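Local coordinates for protein alkylhalidase CmlS (Streptomyces venezuelae, PDB 3I3L) that is a flavin-dependent halogenase of chloramphenicol biosynthesis that binds its FAD covalently, at residues 267-270 and 271-275; 372-375 and 376-380; 386-389 and 390-393; 396-399 and 400-404. All blocks are in the same frame, centred on the assembly; numbering follows the deposited sequence.

Contact 1: 267-270 and 271-275; sequences AFYS and STLAK
T272 OG1 hangs over the middle of the F268 ring, 3.3 Å above its plane, while the same hydroxyl donates to F268 O at 2.6 Å. One turn of helix 265-273 thus gives the threonine oxygen both a carbonyl to bond and an aromatic face to lie on. F268 O also takes the amide of T272, and the two donors come from opposite faces of the carbonyl plane. The T272 hydroxyl is placed for this by chi1 -53°, which sets OG1 beside its own backbone N, facing back down the helix. Also buried, Y269 and L273 run side by side in the same direction, and L273 CD2 lies 3.9 Å from Y269 CZ. The phenol oxygen of Y269 finds its hydrogen bond with V248 O. With F268 cut back to an alanine, the T272 hydroxyl is likely to lose the ring beneath it, and a gap would probably open beside V260 of helix 257-263. The solvent side is looser and polar: A267, S270, S271 and A274 are exposed there, and S271 OG returns to A267 O at 2.9 Å, doubling the backbone bond from S271 N. S270 OG bonds D266 O. K275 N donates to T272 O. The buried side is shared among several neighbours, F268 lying on V260 and Q263 of helix 257-263, Y269 and L273 on strands 203-213 and 245-253, and L273 also on M280 and L283 of helix 277-283.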
# COMPACT_ATOMS: atom_id res chain seq x y z
N ALA A 267 20.09 12.89 21.89
CA ALA A 267 20.26 12.01 23.01
C ALA A 267 19.21 10.89 22.96
O ALA A 267 19.54 9.73 23.17
CB ALA A 267 20.16 12.82 24.37
N PHE A 268 17.95 11.24 22.68
CA PHE A 268 16.92 10.20 22.54
C PHE A 268 17.26 9.16 21.46
O PHE A 268 17.06 7.96 21.64
CB PHE A 268 15.53 10.80 22.32
CG PHE A 268 14.43 9.75 22.27
CD1 PHE A 268 13.85 9.28 23.45
CD2 PHE A 268 14.03 9.18 21.06
CE1 PHE A 268 12.86 8.30 23.42
CE2 PHE A 268 13.09 8.22 21.00
CZ PHE A 268 12.46 7.76 22.17
N TYR A 269 17.82 9.62 20.36
CA TYR A 269 18.08 8.79 19.22
C TYR A 269 19.14 7.74 19.51
O TYR A 269 18.93 6.52 19.29
CB TYR A 269 18.44 9.66 17.99
CG TYR A 269 18.76 8.88 16.76
CD1 TYR A 269 17.75 8.20 16.04
CD2 TYR A 269 20.06 8.80 16.31
CE1 TYR A 269 18.08 7.45 14.86
CE2 TYR A 269 20.40 8.08 15.14
CZ TYR A 269 19.39 7.41 14.42
OH TYR A 269 19.74 6.70 13.29
N SER A 270 20.29 8.19 20.01
CA SER A 270 21.40 7.28 20.34
C SER A 270 21.07 6.31 21.48
O SER A 270 21.37 5.12 21.37
CB SER A 270 22.66 8.07 20.71
OG SER A 270 22.89 9.04 19.71
N SER A 271 20.47 6.80 22.57
CA SER A 271 20.19 5.87 23.70
C SER A 271 19.07 4.87 23.35
O SER A 271 19.08 3.72 23.78
CB SER A 271 19.86 6.60 25.01
OG SER A 271 18.78 7.50 24.87
N THR A 272 18.12 5.30 22.54
CA THR A 272 17.11 4.38 22.09
C THR A 272 17.69 3.37 21.10
O THR A 272 17.48 2.16 21.26
CB THR A 272 15.89 5.12 21.52
OG1 THR A 272 15.43 6.08 22.47
CG2 THR A 272 14.73 4.15 21.27
N LEU A 273 18.43 3.85 20.11
CA LEU A 273 18.92 2.95 19.08
C LEU A 273 19.83 1.87 19.70
O LEU A 273 19.92 0.76 19.21
CB LEU A 273 19.68 3.71 17.99
CG LEU A 273 20.16 2.97 16.75
CD1 LEU A 273 19.03 2.18 16.09
CD2 LEU A 273 20.75 4.01 15.76
N ALA A 274 20.50 2.22 20.79
CA ALA A 274 21.43 1.32 21.49
C ALA A 274 20.65 0.18 22.17
O ALA A 274 21.21 -0.84 22.52
CB ALA A 274 22.23 2.13 22.48
N LYS A 275 19.35 0.35 22.36
CA LYS A 275 18.54 -0.71 22.96
C LYS A 275 18.23 -1.85 22.00
O LYS A 275 17.70 -2.87 22.43
CB LYS A 275 17.24 -0.15 23.49
CG LYS A 275 17.38 0.78 24.69
CD LYS A 275 16.00 1.27 25.19
CE LYS A 275 15.25 0.25 26.19
NZ LYS A 275 15.10 -1.26 25.76

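Contact 2: 372-375 and 376-380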
# COMPACT_ATOMS: atom_id res chain seq x y z
N GLN A 372 -5.87 -4.00 9.16
CA GLN A 372 -6.17 -5.34 9.72
C GLN A 372 -4.94 -6.24 9.71
O GLN A 372 -4.69 -7.00 10.63
CB GLN A 372 -7.29 -6.03 8.92
CG GLN A 372 -6.85 -7.44 8.35
CD GLN A 372 -7.49 -7.86 6.96
OE1 GLN A 372 -6.77 -7.97 5.94
NE2 GLN A 372 -8.81 -8.07 6.93
N PHE A 373 -4.17 -6.13 8.66
CA PHE A 373 -3.03 -6.97 8.45
C PHE A 373 -1.96 -6.57 9.43
O PHE A 373 -1.40 -7.41 10.14
CB PHE A 373 -2.56 -6.71 7.04
CG PHE A 373 -1.46 -7.57 6.57
CD1 PHE A 373 -0.17 -7.09 6.53
CD2 PHE A 373 -1.73 -8.87 6.06
CE1 PHE A 373 0.88 -7.93 6.04
CE2 PHE A 373 -0.72 -9.68 5.54
CZ PHE A 373 0.58 -9.23 5.53
N LEU A 374 -1.69 -5.28 9.47
CA LEU A 374 -0.81 -4.68 10.43
C LEU A 374 -1.07 -5.14 11.88
O LEU A 374 -0.15 -5.40 12.63
CB LEU A 374 -1.01 -3.19 10.37
CG LEU A 374 0.13 -2.36 10.90
CD1 LEU A 374 1.37 -2.75 10.18
CD2 LEU A 374 -0.26 -0.89 10.56
N ALA A 375 -2.34 -5.23 12.25
CA ALA A 375 -2.71 -5.60 13.59
C ALA A 375 -2.18 -7.01 13.90
O ALA A 375 -1.70 -7.27 15.00
CB ALA A 375 -4.28 -5.56 13.74
N SER A 376 -2.30 -7.92 12.93
CA SER A 376 -1.72 -9.25 13.02
C SER A 376 -0.22 -9.21 13.27
O SER A 376 0.26 -9.77 14.25
CB SER A 376 -2.00 -10.03 11.73
OG SER A 376 -3.35 -10.39 11.73
N PHE A 377 0.53 -8.54 12.41
CA PHE A 377 1.97 -8.43 12.62
C PHE A 377 2.36 -7.87 13.97
O PHE A 377 3.21 -8.45 14.64
CB PHE A 377 2.71 -7.70 11.50
CG PHE A 377 2.93 -8.54 10.32
CD1 PHE A 377 1.93 -8.67 9.34
CD2 PHE A 377 4.12 -9.23 10.17
CE1 PHE A 377 2.13 -9.49 8.22
CE2 PHE A 377 4.32 -10.04 9.06
CZ PHE A 377 3.32 -10.16 8.08
N TYR A 378 1.75 -6.76 14.39
CA TYR A 378 2.09 -6.22 15.71
C TYR A 378 1.78 -7.27 16.83
O TYR A 378 2.57 -7.47 17.73
CB TYR A 378 1.41 -4.89 16.00
CG TYR A 378 2.09 -3.73 15.35
CD1 TYR A 378 3.44 -3.53 15.48
CD2 TYR A 378 1.39 -2.81 14.59
CE1 TYR A 378 4.08 -2.45 14.90
CE2 TYR A 378 2.05 -1.70 13.99
CZ TYR A 378 3.39 -1.57 14.14
OH TYR A 378 4.09 -0.49 13.57
N THR A 379 0.61 -7.92 16.76
CA THR A 379 0.28 -8.95 17.73
C THR A 379 1.34 -10.08 17.83
O THR A 379 1.64 -10.54 18.93
CB THR A 379 -1.13 -9.51 17.47
OG1 THR A 379 -2.02 -8.41 17.47
CG2 THR A 379 -1.56 -10.48 18.61
N PHE A 380 1.89 -10.51 16.69
CA PHE A 380 2.91 -11.58 16.70
C PHE A 380 4.15 -11.15 17.41
O PHE A 380 4.75 -11.95 18.17
CB PHE A 380 3.32 -12.04 15.28
CG PHE A 380 2.19 -12.62 14.51
CD1 PHE A 380 1.18 -13.33 15.17
CD2 PHE A 380 2.12 -12.48 13.12
CE1 PHE A 380 0.10 -13.87 14.46
CE2 PHE A 380 1.06 -13.05 12.40
CZ PHE A 380 0.05 -13.73 13.07
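A375 O is gripped twice, by T379 N at 3.0 Å and by the hydroxyl T379 OG1 at 2.7 Å, the two arriving from opposite faces of the carbonyl plane. T379 OG1 is turned beside its own backbone N (chi1 -55°), which points it down the helix at that oxygen. The same hydroxyl also bonds I396 N, linking the helix to the chain that follows helix 389-394. This is the C-terminal part of the long helix 352-382, and the i to i+4 pattern goes on along it: Y378 N meets L374 O at 2.9 Å in a nearly straight bond (176°), and F377 N meets F373 O. Side chains pair with the same spacing. The L374 branch point CG packs 3.7 Å from Y378 CE2, and Y378 OH reaches D321 and W235. The F373 and F377 rings lie side by side at an oblique tilt, modelled too close for their exact spacing to be trusted, and each meets F324 edge-to-face. A serine in place of F373 would probably deprive F324 of one edge-to-face partner and leave a gap beside M435 of helix 430-439.

Contact 3: 386-389 and 390-393; sequences PDSE and FWRK
With CG anti to the backbone N (chi1 172°) and a bend at chi3 (67°), R392 folds its guanidinium back over the start of helix 389-394 to meet D387. R392 NH2 donates to D387 OD1 at 2.9 Å, a salt bridge in which the oxygen is approached from above the carboxylate plane, the two flat groups standing almost perpendicular. A weak bond, bent to 122°, runs from R392 NH2 to D387 O at 2.8 Å, at the guanidinium edge, while E389 CA lies over one face. D387 OD1 has a second cation in R395. At the N-cap, S388 O receives R392 N at 3.0 Å, whereas S388 OG lies 3.3 Å from W391 CD1 and is bonded to E232 O. Farther round, the extended E389 and the twice-bent K393 lie side by side, and E389 OE1 pairs with K393 NZ at 3.5 Å while also joining R254. F390 CD2 sits over the centre of the W391 ring. W391 NE1 bonds F231 O on strand 226-231, E389 and F390 touch D253 of strand 245-253, and the short helix follows helix 352-382 through the loop containing P386.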
# COMPACT_ATOMS: atom_id res chain seq x y z
N PRO A 386 8.29 -6.85 25.33
CA PRO A 386 7.75 -6.55 26.65
C PRO A 386 6.40 -5.81 26.57
O PRO A 386 5.94 -5.37 25.47
CB PRO A 386 8.82 -5.61 27.27
CG PRO A 386 9.83 -5.31 26.16
CD PRO A 386 9.69 -6.40 25.18
N ASP A 387 5.75 -5.68 27.71
CA ASP A 387 4.46 -5.04 27.72
C ASP A 387 4.65 -3.54 27.91
O ASP A 387 4.23 -2.98 28.95
CB ASP A 387 3.53 -5.65 28.77
CG ASP A 387 2.19 -4.90 28.87
OD1 ASP A 387 1.75 -4.24 27.86
OD2 ASP A 387 1.56 -4.94 29.93
N SER A 388 5.29 -2.90 26.91
CA SER A 388 5.41 -1.44 26.83
C SER A 388 4.17 -0.82 26.22
O SER A 388 3.35 -1.51 25.60
CB SER A 388 6.69 -1.06 26.03
OG SER A 388 6.47 -1.32 24.65
N GLU A 389 3.98 0.48 26.41
CA GLU A 389 2.86 1.21 25.78
C GLU A 389 2.83 1.06 24.23
O GLU A 389 1.77 0.91 23.64
CB GLU A 389 2.87 2.70 26.16
CG GLU A 389 1.53 3.37 25.79
CD GLU A 389 1.34 4.75 26.42
OE1 GLU A 389 0.25 5.35 26.23
OE2 GLU A 389 2.27 5.23 27.14
N PHE A 390 4.01 0.99 23.61
CA PHE A 390 4.05 0.74 22.18
C PHE A 390 3.29 -0.53 21.79
O PHE A 390 2.38 -0.48 20.99
CB PHE A 390 5.49 0.65 21.63
CG PHE A 390 5.52 0.58 20.13
CD1 PHE A 390 5.51 1.75 19.35
CD2 PHE A 390 5.49 -0.65 19.48
CE1 PHE A 390 5.47 1.68 17.94
CE2 PHE A 390 5.47 -0.71 18.05
CZ PHE A 390 5.47 0.47 17.31
N TRP A 391 3.70 -1.67 22.35
CA TRP A 391 3.12 -2.95 21.98
C TRP A 391 1.67 -3.10 22.43
O TRP A 391 0.86 -3.67 21.72
CB TRP A 391 4.03 -4.11 22.44
CG TRP A 391 5.34 -4.03 21.73
CD1 TRP A 391 6.52 -3.57 22.23
CD2 TRP A 391 5.57 -4.31 20.36
NE1 TRP A 391 7.50 -3.57 21.24
CE2 TRP A 391 6.94 -4.01 20.09
CE3 TRP A 391 4.77 -4.73 19.33
CZ2 TRP A 391 7.51 -4.13 18.82
CZ3 TRP A 391 5.33 -4.86 18.06
CH2 TRP A 391 6.68 -4.57 17.82
N ARG A 392 1.37 -2.55 23.58
CA ARG A 392 0.05 -2.63 24.20
C ARG A 392 -0.98 -1.84 23.39
O ARG A 392 -2.15 -2.22 23.32
CB ARG A 392 0.15 -2.03 25.62
CG ARG A 392 -1.16 -1.85 26.36
CD ARG A 392 -0.93 -1.70 27.94
NE ARG A 392 -0.25 -0.48 28.31
CZ ARG A 392 1.05 -0.38 28.68
NH1 ARG A 392 1.56 0.79 29.02
NH2 ARG A 392 1.85 -1.43 28.72
N LYS A 393 -0.59 -0.69 22.87
CA LYS A 393 -1.53 0.07 22.08
C LYS A 393 -1.82 -0.66 20.77
O LYS A 393 -2.89 -0.53 20.25
CB LYS A 393 -1.05 1.54 21.83
CG LYS A 393 -0.90 2.38 23.14
CD LYS A 393 -2.27 2.53 23.86
CE LYS A 393 -2.25 3.55 25.02
NZ LYS A 393 -2.81 4.87 24.55

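Contact 4: 396-399 and 400-404; sequences ITES and DDDRL
S399 OG caps helix 400-406, accepting from D402 N at 2.9 Å with an N-H...O angle of 162°. This is a serine N-cap at the surface of the protein, in the chain leading on from helix 389-394. The hydroxyl reaches the amide because chi1 of 70° puts OG between the backbone N and the carbonyl carbon of S399, folded over the opening turn. D400 begins the helix, its CB 3.8 Å from S399 C; its carbonyl oxygen receives L404 N. D401 follows with a light touch, CB on S399 OG, and hands its own carbonyl to T405 OG1. Three acidic side chains in succession at the start of a helix probably suit the positive end of its dipole. D402, besides its capped amide, sets CB 3.3 Å from S399 OG and 3.6 Å from E398 OE2. The E398 and D402 carboxylates are nearly perpendicular, with E398 OE2 4.4 Å from D402 OD2, a like-charge proximity that is probably eased by the salt bridge from E398 OE2 to R406. R403 then returns to the loop in two ways. R403 N bonds S399 O at 3.1 Å, close to the line of the carbonyl bond, and R403 CB lies beside both that oxygen and E398 OE1. The side chain, bent at chi2, runs toward S382, the last residue of helix 352-382, and F383 just beyond, NH1 bonding S382 OG. A water in the guanidinium plane accepts from R403 NH1 at 2.7 Å and donates to I396 O and E398 OE1.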
# COMPACT_ATOMS: atom_id res chain seq x y z
N ILE A 396 -3.55 -6.79 19.23
CA ILE A 396 -4.98 -6.97 19.23
C ILE A 396 -5.56 -7.03 20.67
O ILE A 396 -4.97 -7.67 21.57
CB ILE A 396 -5.36 -8.24 18.43
CG1 ILE A 396 -5.45 -7.91 16.95
CG2 ILE A 396 -6.73 -8.88 18.96
CD1 ILE A 396 -5.26 -9.16 16.05
N THR A 397 -6.69 -6.36 20.85
CA THR A 397 -7.39 -6.26 22.13
C THR A 397 -8.43 -7.38 22.18
O THR A 397 -9.24 -7.47 21.29
CB THR A 397 -8.18 -4.91 22.20
OG1 THR A 397 -7.28 -3.86 22.56
CG2 THR A 397 -9.33 -4.94 23.23
N GLU A 398 -8.40 -8.21 23.20
CA GLU A 398 -9.30 -9.39 23.29
C GLU A 398 -9.16 -10.04 24.68
O GLU A 398 -8.19 -9.75 25.38
CB GLU A 398 -8.92 -10.44 22.21
CG GLU A 398 -7.49 -11.04 22.45
CD GLU A 398 -6.96 -11.86 21.27
OE1 GLU A 398 -5.74 -12.15 21.25
OE2 GLU A 398 -7.77 -12.23 20.37
N SER A 399 -10.10 -10.94 25.05
CA SER A 399 -10.12 -11.59 26.38
C SER A 399 -8.82 -12.29 26.79
O SER A 399 -8.12 -12.79 25.92
CB SER A 399 -11.28 -12.62 26.46
OG SER A 399 -11.03 -13.77 25.65
N ASP A 400 -8.50 -12.33 28.09
CA ASP A 400 -7.31 -13.05 28.62
C ASP A 400 -7.22 -14.42 27.88
O ASP A 400 -6.13 -14.86 27.45
CB ASP A 400 -7.38 -13.39 30.16
CG ASP A 400 -7.62 -12.17 31.12
OD1 ASP A 400 -6.76 -11.24 31.32
OD2 ASP A 400 -8.68 -12.22 31.79
N ASP A 401 -8.39 -15.07 27.74
CA ASP A 401 -8.49 -16.44 27.22
C ASP A 401 -8.28 -16.55 25.69
O ASP A 401 -7.59 -17.48 25.25
CB ASP A 401 -9.81 -17.12 27.69
CG ASP A 401 -9.82 -17.45 29.24
OD1 ASP A 401 -8.72 -17.54 29.91
OD2 ASP A 401 -10.95 -17.64 29.78
N ASP A 402 -8.85 -15.61 24.91
CA ASP A 402 -8.58 -15.49 23.45
C ASP A 402 -7.07 -15.31 23.17
O ASP A 402 -6.54 -15.80 22.17
CB ASP A 402 -9.35 -14.29 22.84
CG ASP A 402 -10.87 -14.56 22.64
OD1 ASP A 402 -11.37 -15.53 23.23
OD2 ASP A 402 -11.57 -13.78 21.90
N ARG A 403 -6.42 -14.60 24.09
CA ARG A 403 -5.01 -14.23 23.98
C ARG A 403 -4.04 -15.35 24.32
O ARG A 403 -3.01 -15.48 23.64
CB ARG A 403 -4.67 -12.94 24.78
CG ARG A 403 -3.17 -12.70 24.92
CD ARG A 403 -2.77 -11.33 24.40
NE ARG A 403 -1.34 -11.12 24.55
CZ ARG A 403 -0.55 -10.62 23.59
NH1 ARG A 403 -1.09 -10.29 22.41
NH2 ARG A 403 0.77 -10.45 23.81
N LEU A 404 -4.33 -16.11 25.38
CA LEU A 404 -3.58 -17.34 25.70
C LEU A 404 -3.79 -18.42 24.60
O LEU A 404 -2.81 -18.97 24.06
CB LEU A 404 -3.93 -17.83 27.12
CG LEU A 404 -3.36 -16.91 28.26
CD1 LEU A 404 -3.03 -15.39 27.85
CD2 LEU A 404 -4.22 -16.95 29.54
O HOH W 1 -3.58 -10.27 21.49

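Overall arrangement
Contacts 2, 3 and 4 follow one another along the chain as helix 352-382 gives way to helices 389-394 and 400-406, and contact 2 touches both of the others. Y378 CD1 packs 3.5 Å from W391 CZ3 of contact 3, and T379 CG2 lies 3.8 Å from R403 NH1 of contact 4. Contacts 3 and 4 adjoin in sequence but do not otherwise touch, their centres 15 Å apart. Contact 1 stands apart, its nearest atoms about 7 Å from those of contact 3. The side chains of Y269, Y378 and F390 each lie about 11 Å from FAD, and the latter two about 10 Å from that of D297, its covalent attachment, so none of the three touches the flavin.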